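Long-range contacts in CDP-glucose-4,6-dehydratase (Yersinia pseudotuberculosis, PDB 1RKX), which removes water from CDP-D-glucose as a CDP-glucose 4,6-dehydratase, an NAD-binding lyase of the short-chain dehydrogenase/reductase (SDR) superfamily: residues 35-40 with 76-81; 243-248 with 312-317; 229-234 with 300-305. All blocks are in the same frame, centred on the assembly; numbering follows the deposited sequence.

Contact 1 of 3, residues 35-40 with 76-81. With NAD (nicotinamide-adenine-dinucleotide), chain G.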
loop_
_atom_site.group_PDB
_atom_site.type_symbol
_atom_site.label_atom_id
_atom_site.label_comp_id
_atom_site.label_asym_id
_atom_site.label_seq_id
_atom_site.Cartn_x
_atom_site.Cartn_y
_atom_site.Cartn_z
ATOM N N THR C 35 32.491 -5.284 28.800
ATOM C CA THR C 35 33.622 -4.366 28.710
ATOM C C THR C 35 33.104 -3.287 27.766
ATOM O O THR C 35 33.010 -3.498 26.560
ATOM C CB THR C 35 34.850 -5.057 28.100
ATOM O OG1 THR C 35 35.259 -6.127 28.962
ATOM C CG2 THR C 35 35.996 -4.071 27.937
ATOM N N VAL C 36 32.764 -2.135 28.324
ATOM C CA VAL C 36 32.179 -1.063 27.534
ATOM C C VAL C 36 33.041 0.158 27.253
ATOM O O VAL C 36 33.788 0.625 28.120
ATOM C CB VAL C 36 30.884 -0.558 28.205
ATOM C CG1 VAL C 36 30.089 0.299 27.225
ATOM C CG2 VAL C 36 30.055 -1.743 28.700
ATOM N N LYS C 37 32.916 0.672 26.032
ATOM C CA LYS C 37 33.618 1.884 25.617
ATOM C C LYS C 37 32.568 2.812 25.019
ATOM O O LYS C 37 31.737 2.382 24.222
ATOM C CB LYS C 37 34.693 1.595 24.565
ATOM C CG LYS C 37 35.434 2.866 24.123
ATOM C CD LYS C 37 36.586 2.580 23.161
ATOM C CE LYS C 37 37.332 3.866 22.805
ATOM N NZ LYS C 37 38.428 3.644 21.815
ATOM N N GLY C 38 32.603 4.078 25.411
ATOM C CA GLY C 38 31.646 5.041 24.901
ATOM C C GLY C 38 32.316 6.142 24.094
ATOM O O GLY C 38 33.478 6.477 24.327
ATOM N N TYR C 39 31.573 6.704 23.142
ATOM C CA TYR C 39 32.075 7.779 22.282
ATOM C C TYR C 39 30.933 8.778 22.123
ATOM O O TYR C 39 29.919 8.462 21.494
ATOM C CB TYR C 39 32.464 7.206 20.919
ATOM C CG TYR C 39 33.111 8.190 19.965
ATOM C CD1 TYR C 39 34.500 8.292 19.870
ATOM C CD2 TYR C 39 32.333 9.004 19.138
ATOM C CE1 TYR C 39 35.102 9.175 18.968
ATOM C CE2 TYR C 39 32.928 9.897 18.234
ATOM C CZ TYR C 39 34.313 9.971 18.157
ATOM O OH TYR C 39 34.911 10.831 17.263
ATOM N N SER C 40 31.093 9.964 22.704
ATOM C CA SER C 40 30.066 11.009 22.645
ATOM C C SER C 40 30.691 12.379 22.838
ATOM O O SER C 40 31.882 12.505 23.123
ATOM C CB SER C 40 29.044 10.845 23.784
ATOM O OG SER C 40 28.568 9.520 23.925
ATOM N N ILE C 76 37.089 3.134 17.289
ATOM C CA ILE C 76 36.519 1.806 17.128
ATOM C C ILE C 76 37.603 0.754 16.876
ATOM O O ILE C 76 37.591 -0.318 17.487
ATOM C CB ILE C 76 35.495 1.788 15.968
ATOM C CG1 ILE C 76 34.297 2.677 16.334
ATOM C CG2 ILE C 76 35.048 0.357 15.684
ATOM C CD1 ILE C 76 33.287 2.882 15.214
ATOM N N ARG C 77 38.537 1.060 15.981
ATOM C CA ARG C 77 39.624 0.133 15.660
ATOM C C ARG C 77 40.463 -0.185 16.891
ATOM O O ARG C 77 40.899 -1.317 17.083
ATOM C CB ARG C 77 40.536 0.730 14.588
ATOM C CG ARG C 77 41.789 -0.097 14.322
ATOM C CD ARG C 77 42.725 0.651 13.398
ATOM N NE ARG C 77 42.125 0.856 12.086
ATOM C CZ ARG C 77 42.456 1.840 11.259
ATOM N NH1 ARG C 77 43.383 2.721 11.609
ATOM N NH2 ARG C 77 41.861 1.942 10.080
ATOM N N GLU C 78 40.701 0.831 17.708
ATOM C CA GLU C 78 41.473 0.676 18.934
ATOM C C GLU C 78 40.779 -0.286 19.894
ATOM O O GLU C 78 41.427 -1.097 20.553
ATOM C CB GLU C 78 41.647 2.047 19.603
ATOM C CG GLU C 78 42.408 2.058 20.929
ATOM C CD GLU C 78 41.609 1.490 22.093
ATOM O OE1 GLU C 78 40.456 1.925 22.306
ATOM O OE2 GLU C 78 42.141 0.612 22.804
ATOM N N PHE C 79 39.454 -0.204 19.949
ATOM C CA PHE C 79 38.662 -1.030 20.851
ATOM C C PHE C 79 38.305 -2.442 20.372
ATOM O O PHE C 79 38.178 -3.353 21.192
ATOM C CB PHE C 79 37.381 -0.274 21.220
ATOM C CG PHE C 79 36.557 -0.951 22.279
ATOM C CD1 PHE C 79 37.069 -1.144 23.557
ATOM C CD2 PHE C 79 35.268 -1.396 21.999
ATOM C CE1 PHE C 79 36.309 -1.769 24.546
ATOM C CE2 PHE C 79 34.497 -2.024 22.982
ATOM C CZ PHE C 79 35.020 -2.209 24.257
ATOM N N GLN C 80 38.138 -2.628 19.066
ATOM C CA GLN C 80 37.782 -3.939 18.512
ATOM C C GLN C 80 36.496 -4.487 19.143
ATOM O O GLN C 80 36.484 -5.579 19.713
ATOM C CB GLN C 80 38.921 -4.939 18.741
ATOM C CG GLN C 80 40.244 -4.551 18.090
ATOM C CD GLN C 80 40.222 -4.693 16.584
ATOM O OE1 GLN C 80 39.990 -5.779 16.058
ATOM N NE2 GLN C 80 40.470 -3.591 15.879
ATOM N N PRO C 81 35.390 -3.738 19.044
ATOM C CA PRO C 81 34.127 -4.203 19.629
ATOM C C PRO C 81 33.496 -5.362 18.860
ATOM O O PRO C 81 33.724 -5.521 17.663
ATOM C CB PRO C 81 33.254 -2.952 19.575
ATOM C CG PRO C 81 33.678 -2.346 18.268
ATOM C CD PRO C 81 35.202 -2.451 18.352
HETATM P PA NAD G . 20.434 12.739 24.744
HETATM O O1A NAD G . 20.530 14.114 24.207
HETATM O O2A NAD G . 20.347 12.594 26.222
HETATM O O5B NAD G . 21.670 11.845 24.236
HETATM C C5B NAD G . 22.251 12.128 22.940
HETATM C C4B NAD G . 23.696 11.631 22.869
HETATM O O4B NAD G . 24.095 12.022 21.535
HETATM C C3B NAD G . 24.626 12.372 23.818
HETATM O O3B NAD G . 25.403 11.375 24.512
HETATM C C2B NAD G . 25.427 13.255 22.880
HETATM O O2B NAD G . 26.742 13.606 23.396
HETATM C C1B NAD G . 25.434 12.430 21.619
HETATM N N9A NAD G . 25.760 13.216 20.439
HETATM C C8A NAD G . 24.988 14.162 19.817
HETATM N N7A NAD G . 25.576 14.717 18.761
HETATM C C5A NAD G . 26.806 14.091 18.700
HETATM C C6A NAD G . 27.891 14.241 17.809
HETATM N N6A NAD G . 27.950 15.068 16.785
HETATM N N1A NAD G . 28.995 13.458 18.019
HETATM C C2A NAD G . 28.968 12.587 19.080
HETATM N N3A NAD G . 28.023 12.363 19.968
HETATM C C4A NAD G . 26.944 13.158 19.725
HETATM O O3 NAD G . 19.225 12.032 24.056
HETATM P PN NAD G . 18.599 10.533 24.258
HETATM O O1N NAD G . 17.243 10.772 24.761
HETATM O O2N NAD G . 19.462 9.793 25.213
HETATM O O5D NAD G . 18.547 9.974 22.779
HETATM C C5D NAD G . 19.334 8.812 22.494
HETATM C C4D NAD G . 19.101 8.368 21.063
HETATM O O4D NAD G . 17.697 7.947 21.026
HETATM C C3D NAD G . 19.219 9.399 19.941
HETATM O O3D NAD G . 19.625 8.712 18.741
HETATM C C2D NAD G . 17.790 9.912 19.825
HETATM O O2D NAD G . 17.576 10.518 18.539
HETATM C C1D NAD G . 17.013 8.635 20.003
HETATM N N1N NAD G . 15.626 8.880 20.380
HETATM C C2N NAD G . 15.249 9.268 21.678
HETATM C C3N NAD G . 13.808 9.425 22.049
HETATM C C7N NAD G . 13.496 9.779 23.445
HETATM O O7N NAD G . 12.295 9.882 23.738
HETATM N N7N NAD G . 14.437 9.988 24.389
HETATM C C4N NAD G . 12.763 9.308 20.961
HETATM C C5N NAD G . 13.338 8.920 19.637
HETATM C C6N NAD G . 14.615 8.724 19.383
#

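Contact 2 of 3, residues 243-248 with 312-317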
loop_
_atom_site.group_PDB
_atom_site.type_symbol
_atom_site.label_atom_id
_atom_site.label_comp_id
_atom_site.label_asym_id
_atom_site.label_seq_id
_atom_site.Cartn_x
_atom_site.Cartn_y
_atom_site.Cartn_z
ATOM N N LEU C 243 18.844 -4.809 23.946
ATOM C CA LEU C 243 19.756 -5.831 24.466
ATOM C C LEU C 243 19.366 -7.211 23.954
ATOM O O LEU C 243 20.220 -7.985 23.523
ATOM C CB LEU C 243 19.755 -5.818 25.999
ATOM C CG LEU C 243 20.349 -4.579 26.682
ATOM C CD1 LEU C 243 19.977 -4.571 28.160
ATOM C CD2 LEU C 243 21.863 -4.563 26.503
ATOM N N LEU C 244 18.071 -7.514 23.996
ATOM C CA LEU C 244 17.569 -8.798 23.520
ATOM C C LEU C 244 17.909 -8.973 22.045
ATOM O O LEU C 244 18.350 -10.042 21.618
ATOM C CB LEU C 244 16.052 -8.868 23.714
ATOM C CG LEU C 244 15.354 -10.140 23.238
ATOM C CD1 LEU C 244 15.891 -11.344 24.015
ATOM C CD2 LEU C 244 13.850 -9.996 23.446
ATOM N N LEU C 245 17.696 -7.920 21.264
ATOM C CA LEU C 245 17.994 -7.961 19.839
ATOM C C LEU C 245 19.489 -8.164 19.596
ATOM O O LEU C 245 19.879 -8.945 18.731
ATOM C CB LEU C 245 17.545 -6.661 19.162
ATOM C CG LEU C 245 17.902 -6.506 17.679
ATOM C CD1 LEU C 245 17.252 -7.610 16.864
ATOM C CD2 LEU C 245 17.445 -5.133 17.189
ATOM N N ALA C 246 20.319 -7.451 20.355
ATOM C CA ALA C 246 21.765 -7.563 20.206
ATOM C C ALA C 246 22.213 -9.005 20.408
ATOM O O ALA C 246 23.035 -9.527 19.653
ATOM C CB ALA C 246 22.468 -6.660 21.210
ATOM N N GLN C 247 21.671 -9.641 21.438
ATOM C CA GLN C 247 22.039 -11.017 21.732
ATOM C C GLN C 247 21.680 -11.922 20.561
ATOM O O GLN C 247 22.478 -12.761 20.150
ATOM C CB GLN C 247 21.334 -11.501 23.002
ATOM C CG GLN C 247 22.042 -12.674 23.651
ATOM C CD GLN C 247 21.286 -13.236 24.833
ATOM O OE1 GLN C 247 20.668 -12.494 25.602
ATOM N NE2 GLN C 247 21.344 -14.554 24.997
ATOM N N LYS C 248 20.483 -11.738 20.011
ATOM C CA LYS C 248 20.045 -12.554 18.890
ATOM C C LYS C 248 20.864 -12.303 17.631
ATOM O O LYS C 248 21.183 -13.239 16.907
ATOM C CB LYS C 248 18.556 -12.334 18.615
ATOM C CG LYS C 248 17.658 -13.036 19.620
ATOM C CD LYS C 248 16.210 -13.018 19.182
ATOM C CE LYS C 248 15.357 -13.929 20.053
ATOM N NZ LYS C 248 15.381 -13.527 21.485
ATOM N N MET C 312 6.548 -11.180 18.603
ATOM C CA MET C 312 6.536 -12.481 17.943
ATOM C C MET C 312 7.900 -13.084 17.621
ATOM O O MET C 312 8.143 -14.258 17.895
ATOM C CB MET C 312 5.730 -12.392 16.643
ATOM C CG MET C 312 4.288 -11.949 16.809
ATOM S SD MET C 312 3.248 -13.205 17.569
ATOM C CE MET C 312 3.156 -12.601 19.259
ATOM N N GLN C 313 8.787 -12.290 17.033
ATOM C CA GLN C 313 10.101 -12.792 16.646
ATOM C C GLN C 313 11.202 -12.718 17.696
ATOM O O GLN C 313 12.160 -13.483 17.638
ATOM C CB GLN C 313 10.562 -12.087 15.368
ATOM C CG GLN C 313 9.777 -12.500 14.136
ATOM C CD GLN C 313 10.176 -11.720 12.904
ATOM O OE1 GLN C 313 11.360 -11.578 12.603
ATOM N NE2 GLN C 313 9.186 -11.216 12.177
ATOM N N LEU C 314 11.074 -11.809 18.655
ATOM C CA LEU C 314 12.089 -11.677 19.696
ATOM C C LEU C 314 11.592 -12.167 21.045
ATOM O O LEU C 314 12.383 -12.398 21.958
ATOM C CB LEU C 314 12.526 -10.217 19.847
ATOM C CG LEU C 314 13.326 -9.540 18.736
ATOM C CD1 LEU C 314 13.528 -8.078 19.102
ATOM C CD2 LEU C 314 14.664 -10.233 18.559
ATOM N N GLY C 315 10.281 -12.328 21.174
ATOM C CA GLY C 315 9.730 -12.756 22.444
ATOM C C GLY C 315 9.810 -11.595 23.413
ATOM O O GLY C 315 9.800 -11.781 24.629
ATOM N N TRP C 316 9.901 -10.384 22.867
ATOM C CA TRP C 316 9.981 -9.175 23.684
ATOM C C TRP C 316 8.618 -8.770 24.217
ATOM O O TRP C 316 7.595 -9.054 23.595
ATOM C CB TRP C 316 10.529 -8.000 22.875
ATOM C CG TRP C 316 10.661 -6.755 23.702
ATOM C CD1 TRP C 316 11.637 -6.485 24.621
ATOM C CD2 TRP C 316 9.769 -5.631 23.723
ATOM N NE1 TRP C 316 11.412 -5.267 25.209
ATOM C CE2 TRP C 316 10.270 -4.720 24.680
ATOM C CE3 TRP C 316 8.594 -5.308 23.028
ATOM C CZ2 TRP C 316 9.637 -3.500 24.963
ATOM C CZ3 TRP C 316 7.960 -4.091 23.306
ATOM C CH2 TRP C 316 8.486 -3.203 24.269
ATOM N N HIS C 317 8.615 -8.082 25.355
ATOM C CA HIS C 317 7.383 -7.608 25.971
ATOM C C HIS C 317 7.680 -6.574 27.059
ATOM O O HIS C 317 8.603 -6.753 27.860
ATOM C CB HIS C 317 6.623 -8.783 26.588
ATOM C CG HIS C 317 7.377 -9.479 27.678
ATOM N ND1 HIS C 317 8.584 -10.109 27.463
ATOM C CD2 HIS C 317 7.108 -9.623 28.999
ATOM C CE1 HIS C 317 9.027 -10.610 28.602
ATOM N NE2 HIS C 317 8.151 -10.329 29.549
#

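Contact 3 of 3, residues 229-234 with 300-305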
loop_
_atom_site.group_PDB
_atom_site.type_symbol
_atom_site.label_atom_id
_atom_site.label_comp_id
_atom_site.label_asym_id
_atom_site.label_seq_id
_atom_site.Cartn_x
_atom_site.Cartn_y
_atom_site.Cartn_z
ATOM N N ILE C 229 -1.881 12.836 24.424
ATOM C CA ILE C 229 -1.538 11.440 24.668
ATOM C C ILE C 229 -0.293 11.047 23.887
ATOM O O ILE C 229 -0.130 11.414 22.720
ATOM C CB ILE C 229 -2.688 10.501 24.251
ATOM C CG1 ILE C 229 -3.909 10.748 25.133
ATOM C CG2 ILE C 229 -2.242 9.047 24.352
ATOM C CD1 ILE C 229 -5.128 9.950 24.719
ATOM N N ARG C 230 0.586 10.299 24.542
ATOM C CA ARG C 230 1.818 9.833 23.925
ATOM C C ARG C 230 2.100 8.454 24.517
ATOM O O ARG C 230 1.836 8.216 25.697
ATOM C CB ARG C 230 2.971 10.784 24.263
ATOM C CG ARG C 230 2.776 12.230 23.806
ATOM C CD ARG C 230 3.101 12.402 22.331
ATOM N NE ARG C 230 2.965 13.792 21.890
ATOM C CZ ARG C 230 1.805 14.394 21.635
ATOM N NH1 ARG C 230 0.659 13.736 21.769
ATOM N NH2 ARG C 230 1.793 15.662 21.244
ATOM N N PRO C 231 2.603 7.517 23.699
ATOM C CA PRO C 231 2.890 6.185 24.234
ATOM C C PRO C 231 4.146 6.197 25.107
ATOM O O PRO C 231 5.196 5.691 24.716
ATOM C CB PRO C 231 3.041 5.333 22.976
ATOM C CG PRO C 231 3.558 6.299 21.968
ATOM C CD PRO C 231 2.750 7.544 22.233
ATOM N N TRP C 232 4.023 6.786 26.292
ATOM C CA TRP C 232 5.140 6.875 27.224
ATOM C C TRP C 232 5.624 5.499 27.678
ATOM O O TRP C 232 4.834 4.572 27.849
ATOM C CB TRP C 232 4.743 7.693 28.458
ATOM C CG TRP C 232 4.263 9.074 28.143
ATOM C CD1 TRP C 232 2.984 9.544 28.248
ATOM C CD2 TRP C 232 5.053 10.163 27.659
ATOM N NE1 TRP C 232 2.931 10.861 27.861
ATOM C CE2 TRP C 232 4.188 11.266 27.493
ATOM C CE3 TRP C 232 6.413 10.314 27.348
ATOM C CZ2 TRP C 232 4.636 12.508 27.028
ATOM C CZ3 TRP C 232 6.862 11.551 26.885
ATOM C CH2 TRP C 232 5.973 12.632 26.730
ATOM N N GLN C 233 6.930 5.377 27.874
ATOM C CA GLN C 233 7.521 4.126 28.337
ATOM C C GLN C 233 8.799 4.415 29.110
ATOM O O GLN C 233 9.552 5.334 28.772
ATOM C CB GLN C 233 7.831 3.203 27.158
ATOM C CG GLN C 233 8.733 3.824 26.099
ATOM C CD GLN C 233 8.955 2.913 24.908
ATOM O OE1 GLN C 233 9.382 3.362 23.839
ATOM N NE2 GLN C 233 8.676 1.623 25.088
ATOM N N HIS C 234 9.040 3.635 30.157
ATOM C CA HIS C 234 10.241 3.819 30.953
ATOM C C HIS C 234 11.420 3.497 30.044
ATOM O O HIS C 234 11.350 2.583 29.214
ATOM C CB HIS C 234 10.219 2.891 32.168
ATOM C CG HIS C 234 11.300 3.174 33.165
ATOM N ND1 HIS C 234 12.607 2.779 32.980
ATOM C CD2 HIS C 234 11.268 3.829 34.349
ATOM C CE1 HIS C 234 13.335 3.176 34.009
ATOM N NE2 HIS C 234 12.547 3.817 34.854
ATOM N N ALA C 300 -6.543 14.655 16.967
ATOM C CA ALA C 300 -7.363 13.508 16.595
ATOM C C ALA C 300 -6.581 12.204 16.734
ATOM O O ALA C 300 -7.160 11.134 16.936
ATOM C CB ALA C 300 -7.860 13.665 15.160
ATOM N N HIS C 301 -5.262 12.299 16.633
ATOM C CA HIS C 301 -4.418 11.115 16.730
ATOM C C HIS C 301 -3.017 11.456 17.212
ATOM O O HIS C 301 -2.616 12.619 17.241
ATOM C CB HIS C 301 -4.309 10.454 15.360
ATOM C CG HIS C 301 -3.786 11.373 14.302
ATOM N ND1 HIS C 301 -4.582 12.298 13.661
ATOM C CD2 HIS C 301 -2.533 11.563 13.826
ATOM C CE1 HIS C 301 -3.842 13.019 12.838
ATOM N NE2 HIS C 301 -2.594 12.593 12.920
ATOM N N TYR C 302 -2.277 10.418 17.582
ATOM C CA TYR C 302 -0.903 10.565 18.040
ATOM C C TYR C 302 -0.078 9.432 17.435
ATOM O O TYR C 302 -0.583 8.333 17.211
ATOM C CB TYR C 302 -0.842 10.518 19.571
ATOM C CG TYR C 302 -1.523 9.319 20.185
ATOM C CD1 TYR C 302 -0.832 8.125 20.390
ATOM C CD2 TYR C 302 -2.869 9.374 20.554
ATOM C CE1 TYR C 302 -1.465 7.014 20.954
ATOM C CE2 TYR C 302 -3.511 8.270 21.114
ATOM C CZ TYR C 302 -2.802 7.096 21.313
ATOM O OH TYR C 302 -3.429 6.009 21.873
ATOM N N LEU C 303 1.185 9.723 17.160
ATOM C CA LEU C 303 2.124 8.770 16.569
ATOM C C LEU C 303 2.380 7.586 17.494
ATOM O O LEU C 303 2.737 7.767 18.655
ATOM C CB LEU C 303 3.448 9.487 16.274
ATOM C CG LEU C 303 4.556 8.840 15.430
ATOM C CD1 LEU C 303 4.995 7.515 16.034
ATOM C CD2 LEU C 303 4.059 8.646 14.014
ATOM N N LYS C 304 2.190 6.376 16.979
ATOM C CA LYS C 304 2.441 5.171 17.763
ATOM C C LYS C 304 2.971 4.069 16.858
ATOM O O LYS C 304 2.886 4.163 15.632
ATOM C CB LYS C 304 1.174 4.703 18.493
ATOM C CG LYS C 304 0.076 4.187 17.605
ATOM C CD LYS C 304 -1.106 3.715 18.444
ATOM C CE LYS C 304 -2.209 3.162 17.561
ATOM N NZ LYS C 304 -3.346 2.641 18.354
ATOM N N LEU C 305 3.516 3.023 17.466
ATOM C CA LEU C 305 4.101 1.928 16.711
ATOM C C LEU C 305 3.440 0.589 16.991
ATOM O O LEU C 305 2.953 0.338 18.090
ATOM C CB LEU C 305 5.593 1.812 17.048
ATOM C CG LEU C 305 6.478 3.056 16.916
ATOM C CD1 LEU C 305 7.917 2.698 17.298
ATOM C CD2 LEU C 305 6.420 3.578 15.495
#

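Contact 1 of 3, residues 35-40 with 76-81
Lys37, on strand 35-40 of the parallel Rossmann-fold sheet, lies with its aliphatic chain over the ring of Phe79, the last residue of helix 69-79, which packs on that sheet. Its CB sits 3.6 Å from the centroid of the Phe79 ring and only 6° off the ring normal, a CH-pi contact over the middle of the face. With CG anti to the backbone N (chi1 180°) and every later torsion extended, the lysine runs past the phenyl group, and CD comes to 3.5 Å from Phe79 CB. That straight reach carries NZ beyond the ring to Glu78, where it makes a salt bridge 2.7 Å long to Glu78 OE1. Ser75 O accepts a second hydrogen bond from the same ammonium group. The ring meets the strand at its edge too: Thr35 O lies near the ring plane, 3.3 Å from Phe79 CZ. At the other end of the strand Ser40 is part of the NAD pocket, its CB 3.6 Å from O2B of the cofactor. A lysine suits position 37 because its methylenes pack like an apolar residue while its charge ends beside a carboxylate. Two oxygen partners would help stabilise the positive charge of this largely buried residue.

Contact 2 of 3, residues 243-248 with 312-317
Helix 308-314 and the turn that follows it pack here against helix 236-251, with Leu314 packing on Leu244, Leu245 and Lys248 of one helix face. Leu244 and Lys248 stand one helical turn apart and so present their side chains on the same side of their helix. Leu244 points CD2 at the partner: it lies 3.8 Å from Leu314 CB, 3.9 Å from Trp316 CB, and near the plane of the indole at its edge. Leu245 adds CD1, 4.1 Å from Leu314 CD2. Lys248 crosses the same leucine, and its bend at the last torsion (chi4 60°) turns NZ to Leu314 O for a hydrogen bond of 3.2 Å, with the donor tilted 27° from the carbonyl plane. A lysine fits this place, since its long chain lets its ammonium group donate to the main-chain O of Leu314. Gly315, with positive phi, lets the chain turn away from the helix toward Trp316. The indole NE1 is hydrogen-bonded to Ser240 on an earlier turn of helix 236-251, and its ring meets Phe262 edge-to-face. Trp260 of strand 259-261, one of the two edge strands of the seven-stranded parallel sheet within this chain, touches both Leu245 and Leu314, while Leu243 packs on helix 20-31.

Contact 3 of 3, residues 229-234 with 300-305
Tyr302 packs against Ile229 and Pro231 where the loop carrying residues 300-305 passes the broken strand 229-234. Its CB starts the contact 3.4 Å from Ile229 O, with Arg230 NH1 on the periphery. CG takes the crowded position between the backbone N and the carbonyl carbon (chi1 52°), which lays the ring across Ile229. At CG the ring is still close to Ile229 O; at CD1 it reaches Pro231 CD, 4.1 Å away, which approaches obliquely. CD2 and CE2 lie against Ile229, whose CG2 is 3.6 Å from Tyr302 CE2. That methyl stands over one face of the ring, offset toward the rim and 3.7 Å from the centroid, in a CH-pi contact. At the tip, Tyr302 OH, still near Ile229 CG2, is hydrogen-bonded to Asp266 OD2; Asp266 also forms a salt bridge with Lys304 NZ.

An isoleucine suits position 229 because its beta-branch sets a methyl, CG2, over the ring with C-H bonds toward the pi face. Its carbonyl oxygen has a polar partner: Arg230 NH1 donates to Ile229 O over 2.6 Å, from well above the carbonyl plane, and also forms a salt bridge with Glu299. Pro231 is the centre of an inverse gamma turn where the strand is broken, and its CD comes to 3.6 Å from Leu303 O.

No hydrogen bond links the two segments, so side-chain packing rather than strand pairing joins them. Met312 of the second subunit packs on Tyr302, and Ser308 of that subunit is hydrogen-bonded to Lys304 NZ, which places the contact at a subunit interface. This is loop-to-strand packing by a tyrosine whose hydroxyl is tied to Asp266, beside the second subunit and with the Leu303 side chain about 9 Å from the bound NAD.

Overall arrangement
From the N terminus, contact 1 comes first: it closes the chain from strand 35-40 through strand 60-63 to the end of helix 69-79, within the NAD-binding Rossmann region. It is complete before the others begin. Contact 3 then opens on strand 229-234, contact 2 opens just after it on helix 236-251, and contact 3 closes at 300-305 before contact 2 closes at 312-317, so the two loops cross. Their nearest atoms are about 5 Å apart. Together they tie the stretch after strand 289-290, through helix 308-314, back to the consecutive strand 229-234 and helix 236-251. Contacts 1 and 3 lie on opposite sides of the chain's centre, their centres 34 Å apart.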